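Local atomic coordinates of putative cell adhesion protein (Parabacteroides distasonis, PDB entry 3LIU), a protein that probably serves as a structural subunit of bacterial fimbriae (pili) of the FimA/Mfa1 type and so takes part in cell adhesion. Residues T39-F51 with Y60-V74. Numbering follows the deposited sequence.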
# COMPACT_ATOMS: atom_id res chain seq x y z
N THR A 39 6.93 9.77 -10.65
CA THR A 39 6.49 10.10 -9.28
C THR A 39 5.34 9.17 -8.84
O THR A 39 4.70 8.50 -9.65
CB THR A 39 5.95 11.55 -9.16
OG1 THR A 39 4.60 11.58 -9.63
CG2 THR A 39 6.80 12.53 -9.96
N ASP A 40 5.07 9.18 -7.54
CA ASP A 40 4.06 8.33 -6.95
C ASP A 40 2.63 8.89 -7.20
O ASP A 40 1.67 8.37 -6.68
CB ASP A 40 4.37 8.10 -5.45
CG ASP A 40 4.26 9.37 -4.62
OD1 ASP A 40 3.61 10.28 -5.10
OD2 ASP A 40 4.81 9.46 -3.49
N ALA A 41 2.50 9.96 -7.96
CA ALA A 41 1.20 10.46 -8.38
C ALA A 41 0.96 10.27 -9.88
O ALA A 41 -0.08 10.68 -10.39
CB ALA A 41 1.04 11.98 -8.00
N ASP A 42 1.90 9.67 -10.60
CA ASP A 42 1.71 9.54 -12.05
C ASP A 42 0.46 8.67 -12.38
O ASP A 42 0.22 7.65 -11.75
CB ASP A 42 2.92 8.91 -12.76
CG ASP A 42 4.17 9.78 -12.73
OD1 ASP A 42 4.13 10.96 -12.32
OD2 ASP A 42 5.22 9.25 -13.14
N VAL A 43 -0.28 9.10 -13.41
CA VAL A 43 -1.39 8.37 -14.00
C VAL A 43 -1.03 8.17 -15.44
O VAL A 43 -1.10 9.09 -16.24
CB VAL A 43 -2.68 9.16 -13.86
CG1 VAL A 43 -3.79 8.52 -14.65
CG2 VAL A 43 -3.01 9.31 -12.34
N ASN A 44 -0.60 6.97 -15.77
CA ASN A 44 -0.14 6.68 -17.14
C ASN A 44 -1.23 6.05 -18.00
O ASN A 44 -1.42 6.39 -19.16
CB ASN A 44 1.04 5.73 -17.03
CG ASN A 44 2.16 6.31 -16.26
OD1 ASN A 44 2.51 7.46 -16.46
ND2 ASN A 44 2.75 5.52 -15.37
N THR A 45 -1.96 5.11 -17.42
CA THR A 45 -3.04 4.43 -18.13
C THR A 45 -4.26 4.49 -17.25
O THR A 45 -4.13 4.52 -16.02
CB THR A 45 -2.74 2.93 -18.45
OG1 THR A 45 -2.60 2.19 -17.23
CG2 THR A 45 -1.48 2.75 -19.33
N LEU A 46 -5.43 4.48 -17.88
CA LEU A 46 -6.71 4.29 -17.20
C LEU A 46 -7.48 3.12 -17.78
O LEU A 46 -7.67 3.02 -19.02
CB LEU A 46 -7.57 5.55 -17.28
CG LEU A 46 -6.97 6.71 -16.50
CD1 LEU A 46 -7.77 7.97 -16.81
CD2 LEU A 46 -6.97 6.45 -15.02
N THR A 47 -7.91 2.22 -16.90
CA THR A 47 -8.83 1.15 -17.25
C THR A 47 -10.17 1.48 -16.67
O THR A 47 -10.28 1.72 -15.47
CB THR A 47 -8.36 -0.21 -16.70
OG1 THR A 47 -7.05 -0.50 -17.21
CG2 THR A 47 -9.30 -1.33 -17.12
N VAL A 48 -11.18 1.50 -17.52
CA VAL A 48 -12.54 1.89 -17.14
C VAL A 48 -13.46 0.68 -17.35
O VAL A 48 -13.46 0.03 -18.41
CB VAL A 48 -13.02 3.07 -17.99
CG1 VAL A 48 -14.45 3.48 -17.62
CG2 VAL A 48 -12.04 4.28 -17.85
N GLY A 49 -14.20 0.33 -16.31
CA GLY A 49 -15.19 -0.73 -16.42
C GLY A 49 -16.55 -0.09 -16.33
O GLY A 49 -16.85 0.61 -15.33
N VAL A 50 -17.37 -0.32 -17.35
CA VAL A 50 -18.76 0.19 -17.36
C VAL A 50 -19.73 -1.00 -17.35
O VAL A 50 -19.72 -1.81 -18.28
CB VAL A 50 -19.01 1.00 -18.66
CG1 VAL A 50 -20.39 1.70 -18.63
CG2 VAL A 50 -17.92 2.03 -18.87
N PHE A 51 -20.56 -1.12 -16.31
CA PHE A 51 -21.42 -2.30 -16.13
C PHE A 51 -22.89 -1.87 -16.05
O PHE A 51 -23.34 -1.24 -15.07
CB PHE A 51 -20.97 -3.11 -14.90
CG PHE A 51 -19.56 -3.66 -15.00
CD1 PHE A 51 -19.32 -4.90 -15.56
CD2 PHE A 51 -18.49 -2.92 -14.57
CE1 PHE A 51 -18.01 -5.40 -15.65
CE2 PHE A 51 -17.21 -3.39 -14.66
CZ PHE A 51 -16.96 -4.64 -15.20
N TYR A 60 -12.34 -1.12 -21.00
CA TYR A 60 -11.28 -0.72 -21.90
C TYR A 60 -10.16 -0.03 -21.17
O TYR A 60 -10.35 0.49 -20.07
CB TYR A 60 -11.81 0.23 -22.98
CG TYR A 60 -12.51 1.44 -22.43
CD1 TYR A 60 -13.82 1.36 -21.99
CD2 TYR A 60 -11.88 2.68 -22.37
CE1 TYR A 60 -14.50 2.48 -21.50
CE2 TYR A 60 -12.56 3.82 -21.87
CZ TYR A 60 -13.86 3.68 -21.42
OH TYR A 60 -14.56 4.74 -20.92
N THR A 61 -9.00 -0.00 -21.81
CA THR A 61 -7.80 0.66 -21.26
C THR A 61 -7.20 1.57 -22.32
O THR A 61 -7.03 1.17 -23.47
CB THR A 61 -6.73 -0.34 -20.78
OG1 THR A 61 -7.24 -1.14 -19.71
CG2 THR A 61 -5.45 0.41 -20.22
N LYS A 62 -6.89 2.79 -21.92
CA LYS A 62 -6.29 3.79 -22.78
C LYS A 62 -5.23 4.55 -22.01
O LYS A 62 -5.19 4.53 -20.76
CB LYS A 62 -7.32 4.80 -23.30
CG LYS A 62 -8.45 4.13 -24.12
CD LYS A 62 -9.43 5.08 -24.75
CE LYS A 62 -10.28 4.32 -25.81
NZ LYS A 62 -11.59 4.98 -26.03
N ASP A 63 -4.35 5.17 -22.75
CA ASP A 63 -3.35 6.05 -22.14
C ASP A 63 -4.09 7.28 -21.68
O ASP A 63 -5.04 7.76 -22.37
CB ASP A 63 -2.23 6.40 -23.15
CG ASP A 63 -1.29 5.24 -23.38
OD1 ASP A 63 -1.33 4.25 -22.62
OD2 ASP A 63 -0.50 5.30 -24.33
N ALA A 64 -3.70 7.76 -20.50
CA ALA A 64 -4.31 8.95 -19.92
C ALA A 64 -3.76 10.16 -20.69
O ALA A 64 -2.56 10.26 -20.87
CB ALA A 64 -3.99 9.04 -18.43
N THR A 65 -4.64 11.03 -21.17
CA THR A 65 -4.20 12.23 -21.88
C THR A 65 -4.11 13.41 -20.90
O THR A 65 -5.00 13.65 -20.09
CB THR A 65 -5.10 12.56 -23.09
OG1 THR A 65 -6.46 12.63 -22.67
CG2 THR A 65 -4.96 11.49 -24.19
N PRO A 66 -2.98 14.14 -20.95
CA PRO A 66 -2.81 15.24 -20.00
C PRO A 66 -3.64 16.45 -20.35
O PRO A 66 -3.91 16.72 -21.51
CB PRO A 66 -1.32 15.58 -20.12
CG PRO A 66 -1.00 15.21 -21.50
CD PRO A 66 -1.78 13.97 -21.78
N ASN A 67 -4.06 17.17 -19.34
CA ASN A 67 -4.90 18.32 -19.55
C ASN A 67 -4.33 19.53 -18.79
O ASN A 67 -3.66 19.38 -17.75
CB ASN A 67 -6.33 17.98 -19.11
CG ASN A 67 -7.35 18.81 -19.80
OD1 ASN A 67 -7.31 20.03 -19.70
ND2 ASN A 67 -8.27 18.16 -20.51
N SER A 68 -4.56 20.72 -19.34
CA SER A 68 -3.98 21.98 -18.84
C SER A 68 -4.37 22.27 -17.40
O SER A 68 -3.60 22.87 -16.65
CB SER A 68 -4.44 23.17 -19.70
OG SER A 68 -4.58 22.80 -21.06
N ASP A 69 -5.58 21.87 -17.03
CA ASP A 69 -6.09 22.11 -15.68
C ASP A 69 -5.62 21.08 -14.64
O ASP A 69 -6.19 21.00 -13.56
CB ASP A 69 -7.63 22.17 -15.73
CG ASP A 69 -8.27 20.88 -16.24
OD1 ASP A 69 -7.54 19.87 -16.38
OD2 ASP A 69 -9.50 20.88 -16.51
N GLY A 70 -4.59 20.29 -14.94
CA GLY A 70 -4.17 19.22 -14.02
C GLY A 70 -5.12 18.02 -13.87
O GLY A 70 -5.03 17.27 -12.88
N THR A 71 -6.03 17.83 -14.81
CA THR A 71 -6.82 16.59 -14.88
C THR A 71 -6.25 15.76 -16.02
O THR A 71 -5.50 16.27 -16.86
CB THR A 71 -8.30 16.87 -15.18
OG1 THR A 71 -8.44 17.50 -16.47
CG2 THR A 71 -8.89 17.76 -14.14
N LYS A 72 -6.60 14.47 -16.04
CA LYS A 72 -6.27 13.64 -17.20
C LYS A 72 -7.53 12.98 -17.68
O LYS A 72 -8.42 12.72 -16.89
CB LYS A 72 -5.24 12.60 -16.82
CG LYS A 72 -3.94 13.20 -16.33
CD LYS A 72 -2.84 12.19 -16.37
CE LYS A 72 -1.68 12.69 -17.17
NZ LYS A 72 -0.66 11.62 -17.26
N ASP A 73 -7.59 12.70 -18.99
CA ASP A 73 -8.81 12.23 -19.65
C ASP A 73 -8.59 10.89 -20.31
O ASP A 73 -7.45 10.56 -20.70
CB ASP A 73 -9.22 13.25 -20.76
CG ASP A 73 -9.48 14.66 -20.19
OD1 ASP A 73 -10.10 14.74 -19.10
OD2 ASP A 73 -9.02 15.67 -20.77
N VAL A 74 -9.67 10.13 -20.44
CA VAL A 74 -9.70 8.96 -21.33
C VAL A 74 -10.69 9.30 -22.43
O VAL A 74 -11.84 9.63 -22.15
CB VAL A 74 -10.09 7.66 -20.59
CG1 VAL A 74 -11.44 7.78 -19.92
CG2 VAL A 74 -10.08 6.47 -21.54
O HOH W 1 0.80 11.66 -14.36
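Strands 45-51 and 60-63 run antiparallel, their axes 4.7 Å apart at 159°, as the two arms of a beta hairpin within the FimA-type, transthyretin-like region. The register rests on two hydrogen-bonded pairs, Leu46 with Lys62 and Val48 with Tyr60, and Ala64 N extends the ladder to Asn44 O at 3.0 Å. Strand 82-90 pairs with the other edge of 45-51.

On the face carrying Val48 and Tyr60, the two side chains extend in a common direction. Val48 CB sits over one face of the ring, 4.0 Å from its centroid and 26° off the normal, displaced toward CZ. A chi1 of 55° sets Tyr60 CG between its backbone N and carbonyl carbon, which brings the ring beside Val48. Leu46 CG packs on Ala64 CB at 4.2 Å. Leu19 of strand 16-24 touches Tyr60 as well as Val50.

On the reverse face, the hydroxyls Thr47 OG1 and Thr61 OG1 are hydrogen-bonded at 2.6 Å, either being a possible donor.

Beyond the ladder, Val43 CG1 packs on Ala64 CB at 3.8 Å. Lys72 CD runs along Val43 CB, and a bend at chi3 helps bring NZ to Val43 O; NZ donates to this oxygen at 2.8 Å and to a water that also accepts from Val43 N at 2.9 Å.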